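Local coordinates for D-alanyl-D-alanine carboxypeptidase (Penicillin binding protein) family protein (Francisella tularensis subsp. tularensis, PDB 6OSU) that probably removes the terminal D-alanine from peptidoglycan precursor peptides, as a serine-type carboxypeptidase of cell-wall synthesis, at residues M120-G125 with Y197-L202; L386-K391 with N419-K424; E233-K238 with K247-F252; D49-K54 with Y365-K370. One frame throughout, in Å; residues are numbered along the deposited sequence.

Interaction 1: M120-G125 with Y197-L202; sequences MDVVSG and YDDKGL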
loop_
_atom_site.group_PDB
_atom_site.type_symbol
_atom_site.label_atom_id
_atom_site.label_comp_id
_atom_site.label_asym_id
_atom_site.label_seq_id
_atom_site.Cartn_x
_atom_site.Cartn_y
_atom_site.Cartn_z
ATOM N N MET A 120 5.111 -17.262 -2.623
ATOM C CA MET A 120 5.792 -16.239 -1.835
ATOM C C MET A 120 4.799 -15.276 -1.193
ATOM O O MET A 120 4.897 -14.976 0.002
ATOM C CB MET A 120 6.786 -15.487 -2.720
ATOM C CG MET A 120 7.491 -14.320 -2.053
ATOM S SD MET A 120 8.705 -13.598 -3.177
ATOM C CE MET A 120 7.705 -13.334 -4.639
ATOM N N ASP A 121 3.822 -14.795 -1.968
ATOM C CA ASP A 121 2.912 -13.760 -1.484
ATOM C C ASP A 121 1.816 -14.320 -0.582
ATOM O O ASP A 121 1.484 -13.713 0.442
ATOM C CB ASP A 121 2.280 -13.028 -2.666
ATOM C CG ASP A 121 3.298 -12.286 -3.507
ATOM O OD1 ASP A 121 4.427 -12.040 -3.021
ATOM O OD2 ASP A 121 2.958 -11.931 -4.656
ATOM N N VAL A 122 1.241 -15.460 -0.949
ATOM C CA VAL A 122 0.055 -15.980 -0.271
ATOM C C VAL A 122 0.431 -16.891 0.885
ATOM O O VAL A 122 -0.179 -16.839 1.954
ATOM C CB VAL A 122 -0.839 -16.713 -1.290
ATOM C CG1 VAL A 122 -2.086 -17.260 -0.617
ATOM C CG2 VAL A 122 -1.187 -15.781 -2.442
ATOM N N VAL A 123 1.438 -17.735 0.676
ATOM C CA VAL A 123 1.837 -18.744 1.650
ATOM C C VAL A 123 3.095 -18.334 2.411
ATOM O O VAL A 123 3.415 -18.945 3.443
ATOM C CB VAL A 123 1.994 -20.108 0.931
ATOM C CG1 VAL A 123 2.948 -21.067 1.649
ATOM C CG2 VAL A 123 0.628 -20.754 0.763
ATOM N N SER A 124 3.787 -17.286 1.965
ATOM C CA SER A 124 5.027 -16.825 2.588
ATOM C C SER A 124 6.104 -17.905 2.534
ATOM O O SER A 124 6.911 -18.048 3.458
ATOM C CB SER A 124 4.792 -16.356 4.030
ATOM O OG SER A 124 5.782 -15.428 4.429
ATOM N N GLY A 125 6.124 -18.659 1.437
ATOM C CA GLY A 125 7.038 -19.779 1.314
ATOM C C GLY A 125 8.465 -19.307 1.126
ATOM O O GLY A 125 8.762 -18.563 0.176
ATOM N N TYR A 197 -1.937 -10.748 -4.148
ATOM C CA TYR A 197 -2.055 -10.650 -2.698
ATOM C C TYR A 197 -3.486 -10.839 -2.212
ATOM O O TYR A 197 -3.692 -11.071 -1.016
ATOM C CB TYR A 197 -1.506 -9.309 -2.219
ATOM C CG TYR A 197 0.002 -9.228 -2.289
ATOM C CD1 TYR A 197 0.792 -9.921 -1.380
ATOM C CD2 TYR A 197 0.635 -8.470 -3.265
ATOM C CE1 TYR A 197 2.169 -9.852 -1.430
ATOM C CE2 TYR A 197 2.019 -8.399 -3.329
ATOM C CZ TYR A 197 2.779 -9.095 -2.407
ATOM O OH TYR A 197 4.151 -9.034 -2.455
ATOM N N ASP A 198 -4.471 -10.765 -3.101
ATOM C CA ASP A 198 -5.860 -10.988 -2.729
ATOM C C ASP A 198 -6.260 -12.460 -2.784
ATOM O O ASP A 198 -7.403 -12.786 -2.449
ATOM C CB ASP A 198 -6.784 -10.155 -3.630
ATOM C CG ASP A 198 -8.190 -10.017 -3.063
ATOM O OD1 ASP A 198 -8.326 -9.695 -1.863
ATOM O OD2 ASP A 198 -9.163 -10.223 -3.820
ATOM N N ASP A 199 -5.350 -13.352 -3.187
ATOM C CA ASP A 199 -5.659 -14.779 -3.220
ATOM C C ASP A 199 -5.969 -15.295 -1.821
ATOM O O ASP A 199 -5.207 -15.069 -0.878
ATOM C CB ASP A 199 -4.490 -15.568 -3.817
ATOM C CG ASP A 199 -4.345 -15.369 -5.314
ATOM O OD1 ASP A 199 -5.091 -14.545 -5.887
ATOM O OD2 ASP A 199 -3.483 -16.042 -5.919
ATOM N N LYS A 200 -7.095 -16.002 -1.691
ATOM C CA LYS A 200 -7.506 -16.509 -0.385
ATOM C C LYS A 200 -6.612 -17.650 0.086
ATOM O O LYS A 200 -6.444 -17.845 1.295
ATOM C CB LYS A 200 -8.964 -16.966 -0.434
ATOM C CG LYS A 200 -9.940 -15.909 -0.935
ATOM C CD LYS A 200 -10.203 -14.837 0.112
ATOM C CE LYS A 200 -9.819 -13.457 -0.405
ATOM N NZ LYS A 200 -10.435 -13.166 -1.731
ATOM N N GLY A 201 -6.037 -18.407 -0.839
ATOM C CA GLY A 201 -5.193 -19.520 -0.458
ATOM C C GLY A 201 -4.506 -20.124 -1.664
ATOM O O GLY A 201 -4.558 -19.583 -2.770
ATOM N N LEU A 202 -3.859 -21.265 -1.432
ATOM C CA LEU A 202 -3.098 -21.960 -2.462
ATOM C C LEU A 202 -3.420 -23.446 -2.417
ATOM O O LEU A 202 -3.170 -24.110 -1.405
ATOM C CB LEU A 202 -1.592 -21.731 -2.285
ATOM C CG LEU A 202 -0.673 -22.563 -3.185
ATOM C CD1 LEU A 202 -0.926 -22.264 -4.657
ATOM C CD2 LEU A 202 0.785 -22.332 -2.831
HETATM O O HOH W 1 5.456 -10.762 -1.048
#

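Interaction 2: L386-K391 with N419-K424; sequences LNAPIK and NNVSQK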
loop_
_atom_site.group_PDB
_atom_site.type_symbol
_atom_site.label_atom_id
_atom_site.label_comp_id
_atom_site.label_asym_id
_atom_site.label_seq_id
_atom_site.Cartn_x
_atom_site.Cartn_y
_atom_site.Cartn_z
ATOM N N LEU A 386 6.536 42.724 0.069
ATOM C CA LEU A 386 6.352 42.785 -1.375
ATOM C C LEU A 386 5.991 44.208 -1.781
ATOM O O LEU A 386 4.982 44.753 -1.319
ATOM C CB LEU A 386 5.265 41.809 -1.820
ATOM C CG LEU A 386 5.061 41.690 -3.328
ATOM C CD1 LEU A 386 6.317 41.140 -3.985
ATOM C CD2 LEU A 386 3.855 40.823 -3.650
ATOM N N ASN A 387 6.808 44.802 -2.645
ATOM C CA ASN A 387 6.524 46.116 -3.196
ATOM C C ASN A 387 6.836 46.102 -4.685
ATOM O O ASN A 387 7.588 45.257 -5.177
ATOM C CB ASN A 387 7.319 47.222 -2.484
ATOM C CG ASN A 387 8.695 46.761 -2.041
ATOM O OD1 ASN A 387 9.573 46.508 -2.866
ATOM N ND2 ASN A 387 8.893 46.658 -0.731
ATOM N N ALA A 388 6.234 47.045 -5.403
ATOM C CA ALA A 388 6.490 47.167 -6.826
ATOM C C ALA A 388 7.903 47.701 -7.058
ATOM O O ALA A 388 8.415 48.492 -6.261
ATOM C CB ALA A 388 5.464 48.092 -7.472
ATOM N N PRO A 389 8.555 47.299 -8.162
ATOM C CA PRO A 389 8.050 46.461 -9.259
ATOM C C PRO A 389 8.088 44.953 -9.003
ATOM O O PRO A 389 8.895 44.471 -8.207
ATOM C CB PRO A 389 8.988 46.821 -10.412
ATOM C CG PRO A 389 10.281 47.114 -9.735
ATOM C CD PRO A 389 9.924 47.778 -8.429
ATOM N N ILE A 390 7.206 44.226 -9.687
ATOM C CA ILE A 390 7.171 42.768 -9.679
ATOM C C ILE A 390 7.072 42.304 -11.124
ATOM O O ILE A 390 6.286 42.856 -11.902
ATOM C CB ILE A 390 5.986 42.222 -8.859
ATOM C CG1 ILE A 390 5.998 42.789 -7.437
ATOM C CG2 ILE A 390 6.001 40.700 -8.841
ATOM C CD1 ILE A 390 4.658 42.715 -6.746
ATOM N N LYS A 391 7.859 41.294 -11.483
ATOM C CA LYS A 391 7.874 40.791 -12.848
ATOM C C LYS A 391 7.062 39.505 -12.962
ATOM O O LYS A 391 6.874 38.778 -11.985
ATOM C CB LYS A 391 9.305 40.541 -13.335
ATOM C CG LYS A 391 9.411 40.383 -14.853
ATOM C CD LYS A 391 10.615 39.551 -15.254
ATOM C CE LYS A 391 11.885 40.377 -15.269
ATOM N NZ LYS A 391 13.079 39.519 -15.491
ATOM N N ASN A 419 1.205 38.704 -13.833
ATOM C CA ASN A 419 1.126 40.071 -14.333
ATOM C C ASN A 419 2.418 40.815 -14.016
ATOM O O ASN A 419 3.357 40.268 -13.431
ATOM C CB ASN A 419 -0.058 40.825 -13.721
ATOM C CG ASN A 419 -1.387 40.405 -14.302
ATOM O OD1 ASN A 419 -2.250 39.897 -13.591
ATOM N ND2 ASN A 419 -1.569 40.631 -15.600
ATOM N N ASN A 420 2.442 42.087 -14.402
ATOM C CA ASN A 420 3.484 43.031 -14.027
ATOM C C ASN A 420 2.841 44.197 -13.294
ATOM O O ASN A 420 1.724 44.606 -13.626
ATOM C CB ASN A 420 4.244 43.545 -15.260
ATOM C CG ASN A 420 5.283 42.564 -15.760
ATOM O OD1 ASN A 420 6.113 42.087 -14.996
ATOM N ND2 ASN A 420 5.241 42.259 -17.052
ATOM N N VAL A 421 3.535 44.726 -12.292
ATOM C CA VAL A 421 3.116 45.941 -11.603
ATOM C C VAL A 421 4.255 46.944 -11.666
ATOM O O VAL A 421 5.417 46.596 -11.428
ATOM C CB VAL A 421 2.701 45.673 -10.144
ATOM C CG1 VAL A 421 1.315 45.057 -10.108
ATOM C CG2 VAL A 421 3.718 44.773 -9.469
ATOM N N SER A 422 3.916 48.188 -11.995
ATOM C CA SER A 422 4.882 49.259 -12.190
ATOM C C SER A 422 4.891 50.156 -10.962
ATOM O O SER A 422 3.828 50.549 -10.468
ATOM C CB SER A 422 4.538 50.071 -13.438
ATOM O OG SER A 422 4.138 49.213 -14.490
ATOM N N GLN A 423 6.083 50.466 -10.461
ATOM C CA GLN A 423 6.178 51.331 -9.298
ATOM C C GLN A 423 5.927 52.778 -9.702
ATOM O O GLN A 423 6.116 53.164 -10.858
ATOM C CB GLN A 423 7.542 51.195 -8.619
ATOM C CG GLN A 423 8.644 52.048 -9.225
ATOM C CD GLN A 423 9.409 51.337 -10.325
ATOM O OE1 GLN A 423 10.619 51.143 -10.224
ATOM N NE2 GLN A 423 8.711 50.953 -11.385
ATOM N N LYS A 424 5.477 53.577 -8.738
ATOM C CA LYS A 424 5.181 54.984 -8.984
ATOM C C LYS A 424 6.429 55.839 -8.800
ATOM O O LYS A 424 7.456 55.599 -9.438
ATOM C CB LYS A 424 4.062 55.466 -8.056
ATOM C CG LYS A 424 4.473 55.648 -6.604
ATOM C CD LYS A 424 3.363 55.210 -5.657
ATOM C CE LYS A 424 1.983 55.534 -6.217
ATOM N NZ LYS A 424 0.896 55.234 -5.245
#

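Interaction 3: E233-K238 with K247-F252; sequences ESYTVK and KCNKLF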
loop_
_atom_site.group_PDB
_atom_site.type_symbol
_atom_site.label_atom_id
_atom_site.label_comp_id
_atom_site.label_asym_id
_atom_site.label_seq_id
_atom_site.Cartn_x
_atom_site.Cartn_y
_atom_site.Cartn_z
ATOM N N GLU A 233 -10.566 -39.134 -3.216
ATOM C CA GLU A 233 -11.587 -39.028 -4.250
ATOM C C GLU A 233 -11.335 -37.787 -5.093
ATOM O O GLU A 233 -11.150 -36.690 -4.552
ATOM C CB GLU A 233 -12.986 -38.974 -3.631
ATOM C CG GLU A 233 -13.594 -40.335 -3.359
ATOM C CD GLU A 233 -13.796 -41.128 -4.630
ATOM O OE1 GLU A 233 -13.597 -42.363 -4.607
ATOM O OE2 GLU A 233 -14.146 -40.507 -5.658
ATOM N N SER A 234 -11.332 -37.963 -6.418
ATOM C CA SER A 234 -11.192 -36.824 -7.319
ATOM C C SER A 234 -12.377 -35.877 -7.189
ATOM O O SER A 234 -12.202 -34.657 -7.100
ATOM C CB SER A 234 -11.044 -37.301 -8.765
ATOM O OG SER A 234 -9.718 -37.719 -9.043
ATOM N N TYR A 235 -13.593 -36.421 -7.175
ATOM C CA TYR A 235 -14.798 -35.622 -7.013
ATOM C C TYR A 235 -15.647 -36.182 -5.880
ATOM O O TYR A 235 -15.700 -37.395 -5.659
ATOM C CB TYR A 235 -15.626 -35.565 -8.312
ATOM C CG TYR A 235 -15.787 -36.895 -9.018
ATOM C CD1 TYR A 235 -16.647 -37.871 -8.523
ATOM C CD2 TYR A 235 -15.098 -37.166 -10.193
ATOM C CE1 TYR A 235 -16.801 -39.084 -9.167
ATOM C CE2 TYR A 235 -15.248 -38.377 -10.846
ATOM C CZ TYR A 235 -16.101 -39.331 -10.328
ATOM O OH TYR A 235 -16.254 -40.538 -10.970
ATOM N N THR A 236 -16.309 -35.273 -5.159
ATOM C CA THR A 236 -17.287 -35.636 -4.146
ATOM C C THR A 236 -18.693 -35.163 -4.487
ATOM O O THR A 236 -19.645 -35.578 -3.815
ATOM C CB THR A 236 -16.873 -35.076 -2.770
ATOM O OG1 THR A 236 -17.199 -36.016 -1.740
ATOM C CG2 THR A 236 -17.568 -33.751 -2.474
ATOM N N VAL A 237 -18.854 -34.335 -5.523
ATOM C CA VAL A 237 -20.160 -33.793 -5.872
ATOM C C VAL A 237 -21.048 -34.903 -6.417
ATOM O O VAL A 237 -20.588 -35.789 -7.151
ATOM C CB VAL A 237 -19.999 -32.644 -6.881
ATOM C CG1 VAL A 237 -21.352 -32.075 -7.289
ATOM C CG2 VAL A 237 -19.125 -31.554 -6.284
ATOM N N LYS A 238 -22.334 -34.859 -6.058
ATOM C CA LYS A 238 -23.238 -35.953 -6.405
ATOM C C LYS A 238 -23.559 -35.972 -7.894
ATOM O O LYS A 238 -23.560 -37.041 -8.517
ATOM C CB LYS A 238 -24.525 -35.858 -5.584
ATOM C CG LYS A 238 -24.371 -36.301 -4.136
ATOM C CD LYS A 238 -23.469 -37.525 -4.032
ATOM C CE LYS A 238 -23.769 -38.333 -2.781
ATOM N NZ LYS A 238 -23.950 -37.459 -1.593
ATOM N N LYS A 247 -12.373 -33.603 -15.966
ATOM C CA LYS A 247 -11.507 -32.490 -15.596
ATOM C C LYS A 247 -11.212 -32.503 -14.101
ATOM O O LYS A 247 -10.140 -32.059 -13.676
ATOM C CB LYS A 247 -12.126 -31.159 -16.029
ATOM C CG LYS A 247 -12.835 -30.374 -14.941
ATOM C CD LYS A 247 -12.927 -28.908 -15.329
ATOM C CE LYS A 247 -13.969 -28.172 -14.509
ATOM N NZ LYS A 247 -14.146 -26.770 -14.983
ATOM N N CYS A 248 -12.138 -33.026 -13.292
ATOM C CA CYS A 248 -11.818 -33.304 -11.897
ATOM C C CYS A 248 -10.765 -34.397 -11.783
ATOM O O CYS A 248 -9.942 -34.370 -10.862
ATOM C CB CYS A 248 -13.076 -33.707 -11.129
ATOM S SG CYS A 248 -14.345 -32.422 -10.999
ATOM N N ASN A 249 -10.766 -35.354 -12.712
ATOM C CA ASN A 249 -9.807 -36.450 -12.646
ATOM C C ASN A 249 -8.418 -36.016 -13.092
ATOM O O ASN A 249 -7.418 -36.562 -12.612
ATOM C CB ASN A 249 -10.296 -37.625 -13.492
ATOM C CG ASN A 249 -11.391 -38.420 -12.810
ATOM O OD1 ASN A 249 -12.524 -38.479 -13.291
ATOM N ND2 ASN A 249 -11.058 -39.044 -11.685
ATOM N N LYS A 250 -8.333 -35.046 -14.006
ATOM C CA LYS A 250 -7.035 -34.562 -14.469
ATOM C C LYS A 250 -6.417 -33.569 -13.491
ATOM O O LYS A 250 -5.206 -33.608 -13.248
ATOM C CB LYS A 250 -7.174 -33.919 -15.851
ATOM C CG LYS A 250 -5.859 -33.430 -16.440
ATOM C CD LYS A 250 -6.087 -32.509 -17.632
ATOM C CE LYS A 250 -6.711 -33.246 -18.806
ATOM N NZ LYS A 250 -5.711 -34.060 -19.551
ATOM N N LEU A 251 -7.229 -32.671 -12.928
ATOM C CA LEU A 251 -6.715 -31.678 -11.992
ATOM C C LEU A 251 -6.435 -32.277 -10.621
ATOM O O LEU A 251 -5.507 -31.835 -9.933
ATOM C CB LEU A 251 -7.702 -30.518 -11.860
ATOM C CG LEU A 251 -7.987 -29.723 -13.134
ATOM C CD1 LEU A 251 -9.112 -28.722 -12.902
ATOM C CD2 LEU A 251 -6.728 -29.020 -13.618
ATOM N N PHE A 252 -7.219 -33.271 -10.210
ATOM C CA PHE A 252 -7.030 -33.962 -8.937
ATOM C C PHE A 252 -6.957 -35.454 -9.219
ATOM O O PHE A 252 -7.950 -36.176 -9.055
ATOM C CB PHE A 252 -8.161 -33.649 -7.956
ATOM C CG PHE A 252 -8.315 -32.189 -7.649
ATOM C CD1 PHE A 252 -7.541 -31.587 -6.670
ATOM C CD2 PHE A 252 -9.243 -31.420 -8.332
ATOM C CE1 PHE A 252 -7.687 -30.240 -6.379
ATOM C CE2 PHE A 252 -9.393 -30.076 -8.046
ATOM C CZ PHE A 252 -8.614 -29.486 -7.067
#

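Interaction 4: D49-K54 with Y365-K370; sequences DIVSEK and YKTVPK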
loop_
_atom_site.group_PDB
_atom_site.type_symbol
_atom_site.label_atom_id
_atom_site.label_comp_id
_atom_site.label_asym_id
_atom_site.label_seq_id
_atom_site.Cartn_x
_atom_site.Cartn_y
_atom_site.Cartn_z
ATOM N N ASP A 49 -0.499 11.176 1.193
ATOM C CA ASP A 49 -0.637 11.822 2.490
ATOM C C ASP A 49 -0.711 10.800 3.618
ATOM O O ASP A 49 -1.326 9.737 3.485
ATOM C CB ASP A 49 -1.887 12.700 2.516
ATOM C CG ASP A 49 -1.746 13.942 1.661
ATOM O OD1 ASP A 49 -0.611 14.246 1.229
ATOM O OD2 ASP A 49 -2.775 14.611 1.420
ATOM N N ILE A 50 -0.092 11.145 4.740
ATOM C CA ILE A 50 -0.129 10.345 5.957
ATOM C C ILE A 50 -1.199 10.929 6.869
ATOM O O ILE A 50 -1.149 12.115 7.218
ATOM C CB ILE A 50 1.242 10.329 6.649
ATOM C CG1 ILE A 50 2.278 9.646 5.749
ATOM C CG2 ILE A 50 1.145 9.665 8.017
ATOM C CD1 ILE A 50 3.708 9.938 6.146
ATOM N N VAL A 51 -2.170 10.104 7.250
ATOM C CA VAL A 51 -3.277 10.554 8.089
ATOM C C VAL A 51 -3.167 10.069 9.526
ATOM O O VAL A 51 -3.901 10.577 10.391
ATOM C CB VAL A 51 -4.639 10.135 7.495
ATOM C CG1 VAL A 51 -4.806 10.716 6.098
ATOM C CG2 VAL A 51 -4.773 8.612 7.475
ATOM N N SER A 52 -2.285 9.113 9.813
ATOM C CA SER A 52 -2.123 8.568 11.153
ATOM C C SER A 52 -0.799 7.821 11.205
ATOM O O SER A 52 -0.472 7.079 10.275
ATOM C CB SER A 52 -3.285 7.634 11.514
ATOM O OG SER A 52 -3.098 7.050 12.794
ATOM N N GLU A 53 -0.040 8.029 12.280
ATOM C CA GLU A 53 1.224 7.318 12.435
ATOM C C GLU A 53 1.744 7.498 13.851
ATOM O O GLU A 53 1.475 8.512 14.502
ATOM C CB GLU A 53 2.275 7.802 11.423
ATOM C CG GLU A 53 2.707 9.259 11.581
ATOM C CD GLU A 53 3.859 9.439 12.558
ATOM O OE1 GLU A 53 4.145 10.592 12.937
ATOM O OE2 GLU A 53 4.479 8.430 12.952
ATOM N N LYS A 54 2.493 6.499 14.314
ATOM C CA LYS A 54 3.318 6.613 15.510
ATOM C C LYS A 54 4.650 5.935 15.236
ATOM O O LYS A 54 4.681 4.812 14.721
ATOM C CB LYS A 54 2.656 5.984 16.747
ATOM C CG LYS A 54 3.541 6.046 17.994
ATOM C CD LYS A 54 2.803 5.637 19.270
ATOM C CE LYS A 54 2.827 4.130 19.490
ATOM N NZ LYS A 54 2.216 3.754 20.799
ATOM N N TYR A 365 -3.822 18.490 -4.288
ATOM C CA TYR A 365 -4.690 17.326 -4.169
ATOM C C TYR A 365 -4.341 16.663 -2.846
ATOM O O TYR A 365 -3.257 16.084 -2.708
ATOM C CB TYR A 365 -4.492 16.383 -5.356
ATOM C CG TYR A 365 -5.444 15.210 -5.408
ATOM C CD1 TYR A 365 -6.821 15.404 -5.452
ATOM C CD2 TYR A 365 -4.965 13.907 -5.440
ATOM C CE1 TYR A 365 -7.693 14.326 -5.507
ATOM C CE2 TYR A 365 -5.824 12.829 -5.496
ATOM C CZ TYR A 365 -7.185 13.040 -5.530
ATOM O OH TYR A 365 -8.037 11.960 -5.583
ATOM N N LYS A 366 -5.244 16.763 -1.868
ATOM C CA LYS A 366 -4.917 16.433 -0.490
ATOM C C LYS A 366 -5.977 15.527 0.127
ATOM O O LYS A 366 -7.160 15.589 -0.222
ATOM C CB LYS A 366 -4.762 17.716 0.348
ATOM C CG LYS A 366 -3.979 17.540 1.641
ATOM C CD LYS A 366 -3.834 18.861 2.387
ATOM C CE LYS A 366 -3.468 18.647 3.856
ATOM N NZ LYS A 366 -2.024 18.329 4.066
ATOM N N THR A 367 -5.531 14.678 1.049
ATOM C CA THR A 367 -6.423 13.860 1.866
ATOM C C THR A 367 -6.740 14.635 3.141
ATOM O O THR A 367 -5.856 14.862 3.974
ATOM C CB THR A 367 -5.781 12.512 2.183
ATOM O OG1 THR A 367 -5.507 11.812 0.962
ATOM C CG2 THR A 367 -6.701 11.669 3.052
ATOM N N VAL A 368 -7.994 15.046 3.293
ATOM C CA VAL A 368 -8.398 15.906 4.405
ATOM C C VAL A 368 -9.611 15.282 5.084
ATOM O O VAL A 368 -10.321 14.458 4.487
ATOM C CB VAL A 368 -8.704 17.346 3.928
ATOM C CG1 VAL A 368 -7.457 17.988 3.337
ATOM C CG2 VAL A 368 -9.832 17.341 2.914
ATOM N N PRO A 369 -9.867 15.641 6.343
ATOM C CA PRO A 369 -11.063 15.124 7.021
ATOM C C PRO A 369 -12.335 15.521 6.286
ATOM O O PRO A 369 -12.456 16.639 5.780
ATOM C CB PRO A 369 -10.992 15.773 8.407
ATOM C CG PRO A 369 -9.540 16.084 8.606
ATOM C CD PRO A 369 -9.014 16.432 7.250
ATOM N N LYS A 370 -13.288 14.582 6.228
ATOM C CA LYS A 370 -14.580 14.868 5.611
ATOM C C LYS A 370 -15.233 16.089 6.242
ATOM O O LYS A 370 -15.872 16.890 5.550
ATOM C CB LYS A 370 -15.514 13.666 5.740
ATOM C CG LYS A 370 -15.282 12.541 4.755
ATOM C CD LYS A 370 -16.492 11.615 4.737
ATOM C CE LYS A 370 -16.117 10.175 5.054
ATOM N NZ LYS A 370 -15.311 9.539 3.972
#

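Interaction 1: M120-G125 with Y197-L202
D121 lays its carboxylate over one face of the Y197 ring, at the tight end of the contact. The two planes are only 24° apart, with D121 CG 3.4 Å from Y197 CE1 and OD2 standing above the ring, offset toward its rim. A water in the plane of the ring joins the two polar ends: it donates to D121 OD1 at 2.6 Å and lies 2.6 Å from Y197 OH. Tyrosine suits this place because it offers both a flat face and a hydroxyl. S71 adds weak hydrogen bonds to D121 OD1 and Y197 OH, so these buried polar atoms are satisfied. Buried V122 belongs to the same close-packed part, its CG1 meeting the chain at G201, where no side chain intervenes.

The looser side is formed by partly exposed residues. D199 borders V122 there, its CB 3.6 Å from V122 CG2, and V123 reaches L202 CB with CG2 at 3.9 Å.

Just past the helix, S124 takes a positive phi of 61°. Its OG is hydrogen-bonded to S64 and K278, and weakly to K67, consistent with the serine-lysine active site of S11 penicillin-binding proteins.

Interaction 2: L386-K391 with N419-K424
I390 and V421 meet as an antiparallel hydrogen-bonded pair, a single bridge between two loop segments. Both of its bonds are weak: I390 N gives to V421 O at 3.4 Å, and V421 N returns to I390 O at 3.3 Å. Each carbonyl also faces a CA-H group, V421 O that of P389 and I390 O that of N420. Beta-branched residues suit this extended backbone.

Apolar packing runs alongside the bridge. The I390 and V421 side chains run next to each other in the same direction. With V421 CG1 anti to the carbonyl carbon (chi1 -77°), the other branch, CG2, falls between the backbone N and that carbon and touches CB and CD1 of I390, both at 3.5 Å. A388 adds a single methyl, its CB 3.9 Å from Q423 CB, a small group that lets the chains come close. The cis peptide bond before P389 turns the chain here, and the proline's CD lies 3.9 Å from Q423 OE1 at the exposed margin.

Among polar groups, N420 OD1 stands 3.2 Å from I390 O, acceptor against acceptor. That approach is probably offset by T392 N, which donates to the same OD1. K391 runs beside N420, its aliphatic CG near the amide oxygen, while N419 OD1 turns to T357 N.

The whole is a lone beta bridge between loops at the far end of the C-terminal beta domain of a PBP5-type protein.

Interaction 3: E233-K238 with K247-F252
S234 and F252 bring their backbones to 5.3 Å between CA atoms, where a loop following strand 231-233 passes the C-terminal end of helix 242-251. The motif is a short strand-loop-helix excursion of the carboxypeptidase domain, tied down by a disulfide: C248, on the inner side of the helix, is bonded to C220. F252 is the first residue to leave helical angles, yet its N still completes a helical turn by giving a 3.0 Å hydrogen bond to C248 O. The loop is also tied to the segment carrying the other cysteine, since T236 makes a backbone hydrogen bond with C220; E233 makes one with K223.

Among the side chains, S234 makes the principal contact. With OG anti to its carbonyl carbon (chi1 -80°), the hydroxyl turns to the helix end and F252 O. The modelled 2.3 Å between S234 OG and F252 O is shorter than a normal hydrogen bond, so its length is doubtful; a carbonyl can only accept, so the serine must be the donor if the bond exists. Serine fits because it is small enough to enter between the chains and still carries a donor for a carbonyl beyond the last helical turn. Its CB packs 3.8 Å from C248 O.

F252 sends its ring away from this loop to meet the ring of F258, their planes at about 35°, and to pack on P222, as a large hydrophobic residue at a buried helix end can. Y235, whose chi1 of 45° swings its ring toward the helix, approaches edge-on: CD2 lies 4.1 Å from C248 CB, near the plane of the ring.

Interaction 4: D49-K54 with Y365-K370
D49 crosses K366 at about a right angle, its carboxylate OD2 lying 3.2 Å from K366 CG over the aliphatic start of the lysine. This is an interdomain contact: D49 leads into strand 50-54, an outer strand of the catalytic domain's antiparallel sheet, while K366 and T367 belong to strand 364-369, paired with strand 328-334 in a two-stranded sheet within the PBP5-type C-terminal region.

Between the two segments a single hydrogen bond forms. T367 N donates to D49 OD2 at 2.8 Å and almost straight, 175° at the hydrogen, meeting the oxygen on its anti side and slightly out of the carboxylate plane. K366 and V368 direct their backbone bonds to V331 and E329 across the two-stranded sheet, whereas the amide of T367 between them is taken up by an acceptor from the other domain. Aspartate suits this role, since its short side chain places a charged acceptor directly against a backbone N-H of the neighbouring strand. K366 NZ lies 4.6 Å from D49 OD2, not in contact, though its positive charge may favour the ionised carboxylate.

The threonine hydroxyl serves a separate network. T367 OG1 is hydrogen-bonded to N330 OD1 and to T47 OG1, and T47 OG1 also accepts a hydrogen bond from D49 N, so the turn that presents D49 is itself braced against this strand. Threonine also brings a methyl. Set anti to its backbone N, that methyl meets the valine branch of strand 50-54, T367 CG2 standing 3.7 Å from V51 CG1.

Overall arrangement
The four contacts are spread along an elongated chain and none touches another. Interaction 1 alone belongs to the predicted catalytic centre, for it holds S124, and the Y197 side chain is about 4 Å from that of K278. Interaction 3 is its nearest neighbour, with centres 24 Å and nearest atoms about 9 Å apart, on the same side of the chain's centre. Interaction 4 joins the catalytic and C-terminal parts, 30 Å between centres from interaction 1; its two segments bracket interactions 1 and 3 in sequence. Interaction 2 lies beyond that joint, 38 Å from interaction 4 and 63 Å from interaction 1, centre to centre, and thus remote from catalysis.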